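Local structure of ABC transporter substrate-binding protein (Rhizobium radiobacter, 6TFQ) at residues G9-D14 with F203-A208; T244-E249 with E459-W464; E13-L18 with E173-G178; L250-I255 with V452-L457. The protein binds a sugar-glutamate conjugate and, as a solute-binding protein of family 5, probably hands such solutes to an ABC transporter. One frame throughout, in Å; residues are numbered along the deposited sequence.

Interaction 1 of 4, residues G9-D14 with F203-A208; sequences GVASED and FLNNEA. With GLC (alpha-D-glucopyranose), chain C.
Val10 and Phe203 form a parallel beta bridge, with Leu204 N donating to Val10 O at 3.1 Å as both strands end. Ala11 then turns the chain in an inverse gamma turn, and Ser12 N gives the same carbonyl a second, weak hydrogen bond. Both bridge side chains stand on one face of the sheet, side by side, with Val10 CG2 4.2 Å from Phe203 CD1. The loop after the turn folds back over this ring. Asp14 CA lies 3.6 Å from the ring centroid, almost exactly on the normal, a CH-pi contact that is complemented by Ser12 OG, which meets Phe203 CD1 obliquely at 3.7 Å. The strands concerned, 5-10 and 198-203, are neighbours in the large mixed sheet of the periplasmic-binding-protein fold, and helix 26-35 brings Ser27 against the same aromatic side chain. Beyond the strands the contact becomes polar. Glu13, bent at CG (chi2 -68°), turns its carboxylate back across Asn205, the two side chains crossing at about a right angle with carboxylate and amide planes 44° apart. Together they grip a bound glucose: its O2 donates to Glu13 OE2 at 2.8 Å, while Asn205 ND2 donates to its O1 at 2.8 Å and also bonds Gln338 O. A water gives a hydrogen to Glu13 OE1 and takes one from Asn205 N at 3.0 Å, joining the two residues a second time. Asn206, whose OD1 caps Ala209 N at the start of helix 207-216, lays its CB 3.5 Å from glucose C1.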
# COMPACT_ATOMS: atom_id res chain seq x y z
N GLY A 9 12.42 -12.82 -6.81
CA GLY A 9 12.86 -12.72 -5.41
C GLY A 9 12.39 -11.44 -4.77
O GLY A 9 12.61 -10.36 -5.31
N VAL A 10 11.71 -11.53 -3.61
CA VAL A 10 11.11 -10.36 -2.95
C VAL A 10 11.61 -10.14 -1.51
O VAL A 10 12.07 -11.09 -0.87
CB VAL A 10 9.54 -10.37 -3.03
CG1 VAL A 10 9.03 -10.49 -4.46
CG2 VAL A 10 8.93 -11.45 -2.13
N ALA A 11 11.50 -8.90 -1.00
CA ALA A 11 11.88 -8.55 0.38
C ALA A 11 10.70 -8.92 1.32
O ALA A 11 9.93 -8.07 1.74
CB ALA A 11 12.22 -7.07 0.48
N SER A 12 10.54 -10.22 1.58
CA SER A 12 9.49 -10.78 2.41
C SER A 12 9.91 -12.15 2.95
O SER A 12 10.72 -12.83 2.33
CB SER A 12 8.20 -10.93 1.60
OG SER A 12 7.13 -11.42 2.39
N GLU A 13 9.34 -12.55 4.09
CA GLU A 13 9.60 -13.84 4.73
C GLU A 13 8.58 -14.89 4.35
O GLU A 13 8.89 -16.08 4.38
CB GLU A 13 9.64 -13.71 6.28
CG GLU A 13 10.80 -12.88 6.82
CD GLU A 13 12.20 -13.45 6.67
OE1 GLU A 13 12.35 -14.58 6.15
OE2 GLU A 13 13.15 -12.76 7.10
N ASP A 14 7.35 -14.47 4.04
CA ASP A 14 6.27 -15.43 3.81
C ASP A 14 5.00 -14.76 3.31
O ASP A 14 4.91 -13.53 3.30
CB ASP A 14 5.93 -16.12 5.18
CG ASP A 14 5.47 -17.56 5.12
OD1 ASP A 14 5.16 -18.05 4.01
OD2 ASP A 14 5.43 -18.20 6.18
N PHE A 203 10.67 -15.93 -1.33
CA PHE A 203 10.84 -15.14 -0.11
C PHE A 203 12.33 -15.06 0.21
O PHE A 203 12.91 -16.03 0.65
CB PHE A 203 10.02 -15.75 1.06
CG PHE A 203 8.55 -15.74 0.73
CD1 PHE A 203 7.88 -14.54 0.48
CD2 PHE A 203 7.83 -16.94 0.62
CE1 PHE A 203 6.53 -14.53 0.11
CE2 PHE A 203 6.48 -16.93 0.25
CZ PHE A 203 5.84 -15.72 -0.01
N LEU A 204 12.95 -13.92 -0.14
CA LEU A 204 14.37 -13.67 0.03
C LEU A 204 14.60 -12.30 0.69
O LEU A 204 15.09 -11.37 0.05
CB LEU A 204 15.10 -13.78 -1.33
CG LEU A 204 15.14 -15.17 -1.99
CD1 LEU A 204 15.71 -15.08 -3.39
CD2 LEU A 204 15.97 -16.19 -1.13
N ASN A 205 14.21 -12.20 1.97
CA ASN A 205 14.28 -10.97 2.76
C ASN A 205 15.67 -10.33 2.83
O ASN A 205 15.79 -9.12 2.61
CB ASN A 205 13.71 -11.19 4.18
CG ASN A 205 13.27 -9.88 4.80
OD1 ASN A 205 12.44 -9.17 4.24
ND2 ASN A 205 13.85 -9.50 5.94
N ASN A 206 16.69 -11.14 3.11
CA ASN A 206 18.07 -10.68 3.20
C ASN A 206 18.53 -10.12 1.84
O ASN A 206 18.51 -10.85 0.84
CB ASN A 206 18.98 -11.79 3.71
CG ASN A 206 20.40 -11.33 3.88
OD1 ASN A 206 21.18 -11.28 2.93
ND2 ASN A 206 20.76 -10.97 5.10
N GLU A 207 18.87 -8.80 1.80
CA GLU A 207 19.26 -8.07 0.58
C GLU A 207 20.50 -8.59 -0.11
O GLU A 207 20.50 -8.69 -1.33
CB GLU A 207 19.43 -6.55 0.86
CG GLU A 207 18.12 -5.81 1.03
CD GLU A 207 18.23 -4.33 1.31
OE1 GLU A 207 19.36 -3.81 1.40
OE2 GLU A 207 17.17 -3.67 1.44
N ALA A 208 21.56 -8.90 0.66
CA ALA A 208 22.82 -9.40 0.09
C ALA A 208 22.60 -10.78 -0.57
O ALA A 208 23.07 -10.98 -1.68
CB ALA A 208 23.92 -9.46 1.16
C1 GLC C . 17.20 -11.87 6.75
C2 GLC C . 16.92 -13.37 6.56
C3 GLC C . 18.11 -14.21 6.99
C4 GLC C . 19.35 -13.36 7.22
C5 GLC C . 19.08 -12.28 8.27
C6 GLC C . 20.15 -11.20 8.32
O1 GLC C . 16.05 -11.12 6.60
O2 GLC C . 15.74 -13.77 7.26
O3 GLC C . 18.38 -15.21 6.01
O4 GLC C . 20.43 -14.18 7.64
O5 GLC C . 17.82 -11.62 8.02
O6 GLC C . 19.74 -10.08 9.10
O HOH W 1 13.58 -14.67 3.51

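Interaction 2 of 4, residues T244-E249 with E459-W464; sequences TIEPAE and ENLGTW. With N72 ((2~{R})-2-[[(3~{R},4~{R},5~{S})-3,4,5,6-tetrakis(oxidanyl)-2-oxidanylidene-hexyl]amino]pentanedioic acid), chain D.
Ile245 and Gly462 form a hydrogen-bonded antiparallel pair, and so do Glu249 and Asn460, but the register shifts by two residues between them: a beta bulge that turns strand 240-255 round a corner at Glu246 and Pro247, the latter preceded by a cis peptide. The partner, strand 454-467, runs on through. Such long paired strands beside the ligand are consistent with the crossing between the lobes of a periplasmic binding protein. Among the backbone bonds, Ile245 N to Gly462 O is 2.8 Å long and Glu249 N to Asn460 O 2.7 Å, each pair also being bonded in return.

Apolar packing flanks the bulge. Thr244 crosses Leu461 at about a right angle, its CG2, anti to the backbone N, pressed to 3.2 Å from Leu461 CD1, closer than normal van der Waals contact. The other branch of that leucine, CD2, leans on Ala248 CB at 4.0 Å. Ile245 CD1 approaches the indole of Trp464 obliquely, 3.3 Å from its CD1, while Trp464 NE1 donates to Ser482 O.

Polar side chains face the bound conjugate. Glu249, extended beyond CG, takes the ligand amine N on OE2 at 2.6 Å, a pairing that would favour a protonated amine, and a weak bond from ligand OAD on OE1. Asn460 ND2 donates almost straight (169°) to ligand OAM; its OD1 accepts from Asn251 ND2, which fixes the rotation of the amide. A water completes the link, donating to Glu249 OE1 at 2.7 Å and accepting from Asn460 ND2 at 3.3 Å.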
# COMPACT_ATOMS: atom_id res chain seq x y z
N THR A 244 12.13 1.95 -11.60
CA THR A 244 11.80 2.87 -10.52
C THR A 244 10.31 3.11 -10.76
O THR A 244 9.94 3.74 -11.74
CB THR A 244 12.78 4.06 -10.58
OG1 THR A 244 14.05 3.61 -10.10
CG2 THR A 244 12.36 5.22 -9.77
N ILE A 245 9.47 2.52 -9.90
CA ILE A 245 8.01 2.36 -9.97
C ILE A 245 7.17 3.31 -9.09
O ILE A 245 7.30 3.32 -7.87
CB ILE A 245 7.68 0.85 -9.61
CG1 ILE A 245 8.42 -0.15 -10.53
CG2 ILE A 245 6.17 0.53 -9.55
CD1 ILE A 245 8.18 -1.69 -10.13
N GLU A 246 6.19 3.95 -9.72
CA GLU A 246 5.20 4.75 -9.01
C GLU A 246 4.14 3.78 -8.40
O GLU A 246 3.96 2.69 -8.93
CB GLU A 246 4.54 5.76 -9.96
CG GLU A 246 5.43 6.94 -10.31
CD GLU A 246 4.85 7.95 -11.29
OE1 GLU A 246 3.70 7.77 -11.74
OE2 GLU A 246 5.57 8.93 -11.61
N PRO A 247 3.42 4.14 -7.31
CA PRO A 247 3.55 5.40 -6.56
C PRO A 247 4.67 5.33 -5.52
O PRO A 247 5.10 4.24 -5.13
CB PRO A 247 2.15 5.55 -5.93
CG PRO A 247 1.66 4.14 -5.72
CD PRO A 247 2.40 3.26 -6.72
N ALA A 248 5.14 6.50 -5.09
CA ALA A 248 6.13 6.60 -4.04
C ALA A 248 5.45 6.31 -2.69
O ALA A 248 4.33 6.78 -2.44
CB ALA A 248 6.76 7.99 -4.05
N GLU A 249 6.08 5.50 -1.84
CA GLU A 249 5.48 5.21 -0.54
C GLU A 249 6.04 6.18 0.49
O GLU A 249 7.25 6.28 0.64
CB GLU A 249 5.74 3.76 -0.10
CG GLU A 249 5.12 2.73 -1.03
CD GLU A 249 5.39 1.32 -0.56
OE1 GLU A 249 6.49 0.81 -0.86
OE2 GLU A 249 4.52 0.73 0.11
N GLU A 459 9.56 9.83 0.89
CA GLU A 459 8.71 8.93 0.12
C GLU A 459 9.64 8.24 -0.89
O GLU A 459 10.57 8.86 -1.40
CB GLU A 459 7.51 9.62 -0.53
CG GLU A 459 7.85 10.61 -1.64
CD GLU A 459 6.66 11.34 -2.23
OE1 GLU A 459 5.52 11.16 -1.74
OE2 GLU A 459 6.88 12.10 -3.20
N ASN A 460 9.41 6.96 -1.14
CA ASN A 460 10.25 6.20 -2.07
C ASN A 460 9.48 5.51 -3.14
O ASN A 460 8.51 4.80 -2.86
CB ASN A 460 11.12 5.16 -1.34
CG ASN A 460 10.55 4.57 -0.06
OD1 ASN A 460 10.95 4.96 1.03
ND2 ASN A 460 9.60 3.65 -0.15
N LEU A 461 9.97 5.64 -4.38
CA LEU A 461 9.42 4.90 -5.51
C LEU A 461 9.85 3.44 -5.30
O LEU A 461 10.85 3.17 -4.63
CB LEU A 461 10.00 5.46 -6.83
CG LEU A 461 9.62 6.91 -7.22
CD1 LEU A 461 10.51 7.43 -8.32
CD2 LEU A 461 8.13 7.02 -7.63
N GLY A 462 9.07 2.50 -5.85
CA GLY A 462 9.41 1.08 -5.79
C GLY A 462 10.63 0.82 -6.65
O GLY A 462 10.76 1.43 -7.71
N THR A 463 11.56 -0.02 -6.18
CA THR A 463 12.78 -0.34 -6.94
C THR A 463 12.88 -1.84 -7.17
O THR A 463 12.79 -2.63 -6.22
CB THR A 463 14.04 0.18 -6.26
OG1 THR A 463 14.04 -0.26 -4.91
CG2 THR A 463 14.18 1.68 -6.35
N TRP A 464 13.04 -2.21 -8.44
CA TRP A 464 13.10 -3.59 -8.92
C TRP A 464 14.08 -3.70 -10.07
O TRP A 464 14.33 -2.73 -10.78
CB TRP A 464 11.69 -4.05 -9.40
CG TRP A 464 10.69 -4.05 -8.28
CD1 TRP A 464 10.06 -2.97 -7.75
CD2 TRP A 464 10.31 -5.17 -7.48
NE1 TRP A 464 9.32 -3.34 -6.65
CE2 TRP A 464 9.45 -4.69 -6.47
CE3 TRP A 464 10.52 -6.56 -7.58
CZ2 TRP A 464 8.80 -5.54 -5.58
CZ3 TRP A 464 9.90 -7.40 -6.67
CH2 TRP A 464 9.04 -6.89 -5.69
OAB N72 D . 12.59 2.42 3.12
CAF N72 D . 11.24 2.44 3.56
CAG N72 D . 10.46 1.13 3.29
OAC N72 D . 11.20 0.23 2.52
CAH N72 D . 8.99 1.44 2.93
OAM N72 D . 8.68 2.71 2.44
CAI N72 D . 8.08 0.62 2.02
OAD N72 D . 8.82 -0.08 1.09
CAJ N72 D . 7.07 -0.21 2.79
OAE N72 D . 6.73 0.19 3.90
CAK N72 D . 6.36 -1.43 2.18
N N72 D . 4.96 -1.07 2.00
CA N72 D . 3.93 -1.82 2.64
C N72 D . 4.32 -2.71 3.82
O N72 D . 4.53 -3.91 3.49
CB N72 D . 2.73 -0.90 2.89
CG N72 D . 1.61 -1.43 3.78
CD N72 D . 0.19 -0.98 3.46
OE1 N72 D . -0.26 -0.95 2.28
OE2 N72 D . -0.55 -0.64 4.41
OXT N72 D . 4.43 -2.37 5.05
O HOH W 2 8.35 1.80 -2.52

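Interaction 3 of 4, residues E13-L18 with E173-G178; sequences EDVTTL and ESIQPG. With GLC (alpha-D-glucopyranose), chain C.
Ile175 points from its strand at Val15 and Leu18 and meets both tip to tip, each with a different branch. Its CG2, anti to the backbone N, reaches Val15 CG2 at 4.0 Å, whereas the CG1 arm, stretched out to CD1 (chi2 175°), ends 4.2 Å from Leu18 CD1. The loop thus rests on one isoleucine at two points, and Leu18 also packs against Leu31 and Ile35 of helix 26-35. Val15 also lies against Phe203 and Val181, so this small apolar patch continues into the neighbouring strands of the sheet.

The polar half of the contact is held by the carboxylate of Asp14. Its OD1 is gripped by two backbone N-H groups from opposite faces of the carboxylate plane. Gly178 N arrives from well above it, 62° out of the plane, at 2.8 Å; Val15 N comes on the anti side, 34° out of the plane, at 2.9 Å. Two donors on one oxygen pin the group and would probably stabilise its negative charge. Alongside, Gly178 CA makes a CA-H...O contact of 3.3 Å with Glu13 O, so the glycine touches two successive residues of the loop.

On the strand itself Ser174 OG donates to Gln176 OE1 at 2.7 Å, in the carbonyl plane and on a lone pair. Glu173 and Ser174 both face Thr182, a classic beta bulge in the hairpin of strands 170-176 and 180-185; Pro177 and Gly178, the latter with positive phi, have backbone angles consistent with a type II turn at its tip.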
# COMPACT_ATOMS: atom_id res chain seq x y z
N GLU A 13 9.34 -12.55 4.09
CA GLU A 13 9.60 -13.84 4.73
C GLU A 13 8.58 -14.89 4.35
O GLU A 13 8.89 -16.08 4.38
CB GLU A 13 9.64 -13.71 6.28
CG GLU A 13 10.80 -12.88 6.82
CD GLU A 13 12.20 -13.45 6.67
OE1 GLU A 13 12.35 -14.58 6.15
OE2 GLU A 13 13.15 -12.76 7.10
N ASP A 14 7.35 -14.47 4.04
CA ASP A 14 6.27 -15.43 3.81
C ASP A 14 5.00 -14.76 3.31
O ASP A 14 4.91 -13.53 3.30
CB ASP A 14 5.93 -16.12 5.18
CG ASP A 14 5.47 -17.56 5.12
OD1 ASP A 14 5.16 -18.05 4.01
OD2 ASP A 14 5.43 -18.20 6.18
N VAL A 15 4.01 -15.58 2.95
CA VAL A 15 2.65 -15.18 2.61
C VAL A 15 1.93 -15.09 3.95
O VAL A 15 1.99 -16.04 4.73
CB VAL A 15 1.89 -16.28 1.81
CG1 VAL A 15 0.58 -15.74 1.25
CG2 VAL A 15 2.74 -16.90 0.73
N THR A 16 1.17 -14.03 4.17
CA THR A 16 0.33 -13.96 5.37
C THR A 16 -1.09 -14.32 4.91
O THR A 16 -1.70 -15.24 5.45
CB THR A 16 0.40 -12.56 6.03
OG1 THR A 16 1.76 -12.25 6.30
CG2 THR A 16 -0.44 -12.48 7.31
N THR A 17 -1.62 -13.58 3.94
CA THR A 17 -2.98 -13.80 3.43
C THR A 17 -3.10 -13.43 1.95
O THR A 17 -2.61 -12.38 1.51
CB THR A 17 -4.06 -13.09 4.31
OG1 THR A 17 -5.33 -13.25 3.69
CG2 THR A 17 -3.78 -11.59 4.56
N LEU A 18 -3.80 -14.29 1.20
CA LEU A 18 -4.10 -14.03 -0.20
C LEU A 18 -5.60 -13.73 -0.38
O LEU A 18 -6.13 -13.76 -1.49
CB LEU A 18 -3.56 -15.13 -1.14
CG LEU A 18 -2.03 -15.30 -1.11
CD1 LEU A 18 -1.57 -16.44 -2.00
CD2 LEU A 18 -1.32 -13.99 -1.48
N GLU A 173 -0.75 -22.60 -7.44
CA GLU A 173 -0.71 -24.06 -7.52
C GLU A 173 -0.39 -24.59 -6.12
O GLU A 173 -1.03 -25.53 -5.65
CB GLU A 173 0.36 -24.52 -8.53
CG GLU A 173 0.46 -26.03 -8.64
CD GLU A 173 1.49 -26.53 -9.63
OE1 GLU A 173 2.68 -26.62 -9.27
OE2 GLU A 173 1.10 -26.83 -10.78
N SER A 174 0.59 -23.97 -5.44
CA SER A 174 1.01 -24.36 -4.09
C SER A 174 1.79 -23.27 -3.38
O SER A 174 2.41 -22.40 -4.01
CB SER A 174 1.85 -25.64 -4.14
OG SER A 174 3.04 -25.45 -4.89
N ILE A 175 1.77 -23.33 -2.03
CA ILE A 175 2.56 -22.47 -1.15
C ILE A 175 3.55 -23.39 -0.42
O ILE A 175 3.17 -24.44 0.09
CB ILE A 175 1.69 -21.64 -0.15
CG1 ILE A 175 0.68 -20.70 -0.90
CG2 ILE A 175 2.61 -20.87 0.87
CD1 ILE A 175 -0.32 -19.90 -0.02
N GLN A 176 4.83 -22.98 -0.40
CA GLN A 176 5.93 -23.64 0.32
C GLN A 176 6.20 -22.66 1.47
O GLN A 176 6.87 -21.65 1.23
CB GLN A 176 7.15 -23.84 -0.61
CG GLN A 176 6.94 -24.92 -1.70
CD GLN A 176 5.94 -24.56 -2.80
OE1 GLN A 176 4.99 -25.31 -3.05
NE2 GLN A 176 6.10 -23.42 -3.48
N PRO A 177 5.54 -22.84 2.65
CA PRO A 177 5.63 -21.82 3.72
C PRO A 177 7.04 -21.33 4.04
O PRO A 177 7.95 -22.15 4.21
CB PRO A 177 4.95 -22.50 4.91
CG PRO A 177 3.93 -23.40 4.25
CD PRO A 177 4.65 -23.95 3.05
N GLY A 178 7.21 -20.00 3.98
CA GLY A 178 8.49 -19.33 4.22
C GLY A 178 9.55 -19.52 3.14
O GLY A 178 10.70 -19.16 3.34
C1 GLC C . 17.20 -11.87 6.75
C2 GLC C . 16.92 -13.37 6.56
C3 GLC C . 18.11 -14.21 6.99
C4 GLC C . 19.35 -13.36 7.22
C5 GLC C . 19.08 -12.28 8.27
C6 GLC C . 20.15 -11.20 8.32
O1 GLC C . 16.05 -11.12 6.60
O2 GLC C . 15.74 -13.77 7.26
O3 GLC C . 18.38 -15.21 6.01
O4 GLC C . 20.43 -14.18 7.64
O5 GLC C . 17.82 -11.62 8.02
O6 GLC C . 19.74 -10.08 9.10

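Interaction 4 of 4, residues L250-I255 with V452-L457; sequences LNLLHI and VCAIPL. With N72 ((2~{R})-2-[[(3~{R},4~{R},5~{S})-3,4,5,6-tetrakis(oxidanyl)-2-oxidanylidene-hexyl]amino]pentanedioic acid), chain D.
Leu253 and Ile455 form the hydrogen-bonded centre of an antiparallel strand pair in the mixed sheet of the binding-protein fold, with Leu253 N reaching Ile455 O at 2.9 Å and the reverse bond equally long. Further bonds join Leu457 N to Asn251 O and Ile255 N to Cys453 O.

The apolar side chains meet most tightly towards the end where strand 454-467 begins, just after helix 434-451 closes with a Schellman motif at Val452. There Ile255 crosses Ile455 obliquely, the two CD1 atoms 3.6 Å apart; CG1 of Ile255 is anti to its carbonyl carbon, and the methyl it carries also reaches Val452 O. Farther along the same face, Leu253 and Leu457 cross at about a right angle at a looser 4.1 Å from CG to CD1, under Ile349 of helix 340-353.

The other face is also buried. Leu252 lays CD2 over Pro456, 3.7 Å from its CA, and Ala454 CB sits obliquely to the His254 ring, 3.7 Å from ND1; that ring meets Phe399 with planes about 15° apart. Beyond the strand start, Cys453 turns away from its partner towards Cys418, and both cysteines bind magnesium in a crystal structure of this protein.

At the ligand end the side chains of Asn251 and Leu457 meet loosely, CB to CD1 4.3 Å, although Leu457 CB lies 3.4 Å from Asn251 O. The amide is anchored through ND2, which donates to Thr458 O, and its OD1 accepts from ligand OAM at 2.6 Å.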
# COMPACT_ATOMS: atom_id res chain seq x y z
N LEU A 250 5.14 6.91 1.17
CA LEU A 250 5.56 7.86 2.20
C LEU A 250 5.79 7.17 3.55
O LEU A 250 4.92 6.45 4.05
CB LEU A 250 4.58 9.04 2.33
CG LEU A 250 4.84 10.05 3.47
CD1 LEU A 250 6.19 10.78 3.30
CD2 LEU A 250 3.69 11.04 3.60
N ASN A 251 6.95 7.44 4.14
CA ASN A 251 7.36 6.96 5.44
C ASN A 251 7.16 8.06 6.45
O ASN A 251 7.60 9.19 6.23
CB ASN A 251 8.83 6.55 5.43
CG ASN A 251 9.14 5.53 4.40
OD1 ASN A 251 8.73 4.39 4.48
ND2 ASN A 251 9.91 5.91 3.40
N LEU A 252 6.46 7.73 7.55
CA LEU A 252 6.21 8.69 8.63
C LEU A 252 6.47 8.04 9.97
O LEU A 252 6.29 6.83 10.12
CB LEU A 252 4.75 9.18 8.63
CG LEU A 252 4.26 9.99 7.43
CD1 LEU A 252 3.20 9.22 6.69
CD2 LEU A 252 3.72 11.35 7.88
N LEU A 253 6.85 8.86 10.95
CA LEU A 253 6.94 8.41 12.33
C LEU A 253 5.59 8.80 12.95
O LEU A 253 5.36 9.98 13.21
CB LEU A 253 8.10 9.06 13.11
CG LEU A 253 9.52 8.61 12.75
CD1 LEU A 253 10.52 9.59 13.29
CD2 LEU A 253 9.81 7.17 13.25
N HIS A 254 4.67 7.83 13.10
CA HIS A 254 3.36 8.07 13.71
C HIS A 254 3.54 7.96 15.22
O HIS A 254 3.91 6.90 15.72
CB HIS A 254 2.31 7.07 13.19
CG HIS A 254 2.09 7.17 11.71
ND1 HIS A 254 1.15 8.02 11.17
CD2 HIS A 254 2.74 6.53 10.70
CE1 HIS A 254 1.23 7.85 9.86
NE2 HIS A 254 2.17 6.95 9.54
N ILE A 255 3.33 9.07 15.94
CA ILE A 255 3.53 9.11 17.39
C ILE A 255 2.20 8.92 18.10
O ILE A 255 1.31 9.75 17.89
CB ILE A 255 4.15 10.47 17.81
CG1 ILE A 255 5.44 10.83 17.03
CG2 ILE A 255 4.38 10.51 19.33
CD1 ILE A 255 5.82 12.34 17.17
N VAL A 452 1.60 17.57 15.50
CA VAL A 452 2.76 16.67 15.48
C VAL A 452 2.33 15.22 15.81
O VAL A 452 2.97 14.51 16.59
CB VAL A 452 3.99 17.17 16.32
CG1 VAL A 452 5.27 16.47 15.86
CG2 VAL A 452 4.15 18.69 16.24
N CYS A 453 1.21 14.81 15.19
CA CYS A 453 0.64 13.46 15.24
C CYS A 453 1.63 12.51 14.54
O CYS A 453 1.89 11.39 14.99
CB CYS A 453 -0.72 13.45 14.54
SG CYS A 453 -2.03 14.29 15.48
N ALA A 454 2.16 12.97 13.39
CA ALA A 454 3.07 12.20 12.56
C ALA A 454 4.15 13.09 11.97
O ALA A 454 3.89 14.23 11.63
CB ALA A 454 2.30 11.48 11.46
N ILE A 455 5.37 12.57 11.90
CA ILE A 455 6.52 13.31 11.37
C ILE A 455 6.86 12.72 10.01
O ILE A 455 7.27 11.55 9.95
CB ILE A 455 7.73 13.30 12.33
CG1 ILE A 455 7.34 13.82 13.74
CG2 ILE A 455 8.92 14.08 11.71
CD1 ILE A 455 8.28 13.43 14.83
N PRO A 456 6.69 13.52 8.92
CA PRO A 456 7.03 13.00 7.59
C PRO A 456 8.53 12.85 7.38
O PRO A 456 9.33 13.66 7.86
CB PRO A 456 6.44 14.04 6.62
CG PRO A 456 6.35 15.29 7.39
CD PRO A 456 6.22 14.93 8.85
N LEU A 457 8.90 11.80 6.68
CA LEU A 457 10.29 11.57 6.35
C LEU A 457 10.38 11.66 4.84
O LEU A 457 10.03 12.70 4.27
CB LEU A 457 10.78 10.22 6.93
CG LEU A 457 10.44 9.99 8.42
CD1 LEU A 457 10.61 8.56 8.81
CD2 LEU A 457 11.26 10.89 9.31
OAB N72 D . 12.59 2.42 3.12
CAF N72 D . 11.24 2.44 3.56
CAG N72 D . 10.46 1.13 3.29
OAC N72 D . 11.20 0.23 2.52
CAH N72 D . 8.99 1.44 2.93
OAM N72 D . 8.68 2.71 2.44
CAI N72 D . 8.08 0.62 2.02
OAD N72 D . 8.82 -0.08 1.09
CAJ N72 D . 7.07 -0.21 2.79
OAE N72 D . 6.73 0.19 3.90
CAK N72 D . 6.36 -1.43 2.18
N N72 D . 4.96 -1.07 2.00
CA N72 D . 3.93 -1.82 2.64
C N72 D . 4.32 -2.71 3.82
O N72 D . 4.53 -3.91 3.49
CB N72 D . 2.73 -0.90 2.89
CG N72 D . 1.61 -1.43 3.78
CD N72 D . 0.19 -0.98 3.46
OE1 N72 D . -0.26 -0.95 2.28
OE2 N72 D . -0.55 -0.64 4.41
OXT N72 D . 4.43 -2.37 5.05

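From the N terminus, strand 5-10 and the loop after it open interactions 1 and 3 together, the two sharing Glu13 and Asp14. Interaction 3 closes first, at the hairpin end near residue 178; interaction 1 closes farther on, at the end of strand 198-203, and the two touch where Phe203 meets Val15. Only after both are complete does strand 240-255 begin interaction 2. Its loop, ended by 459-464, encloses interaction 4, so those two are nested along the same strand pair and both reach the bound conjugate. Trp464 packs on Val10, bringing interactions 1 and 2 together. All four reach one mixed sheet, whereas interactions 3 and 4 stand about 31 Å apart between centres.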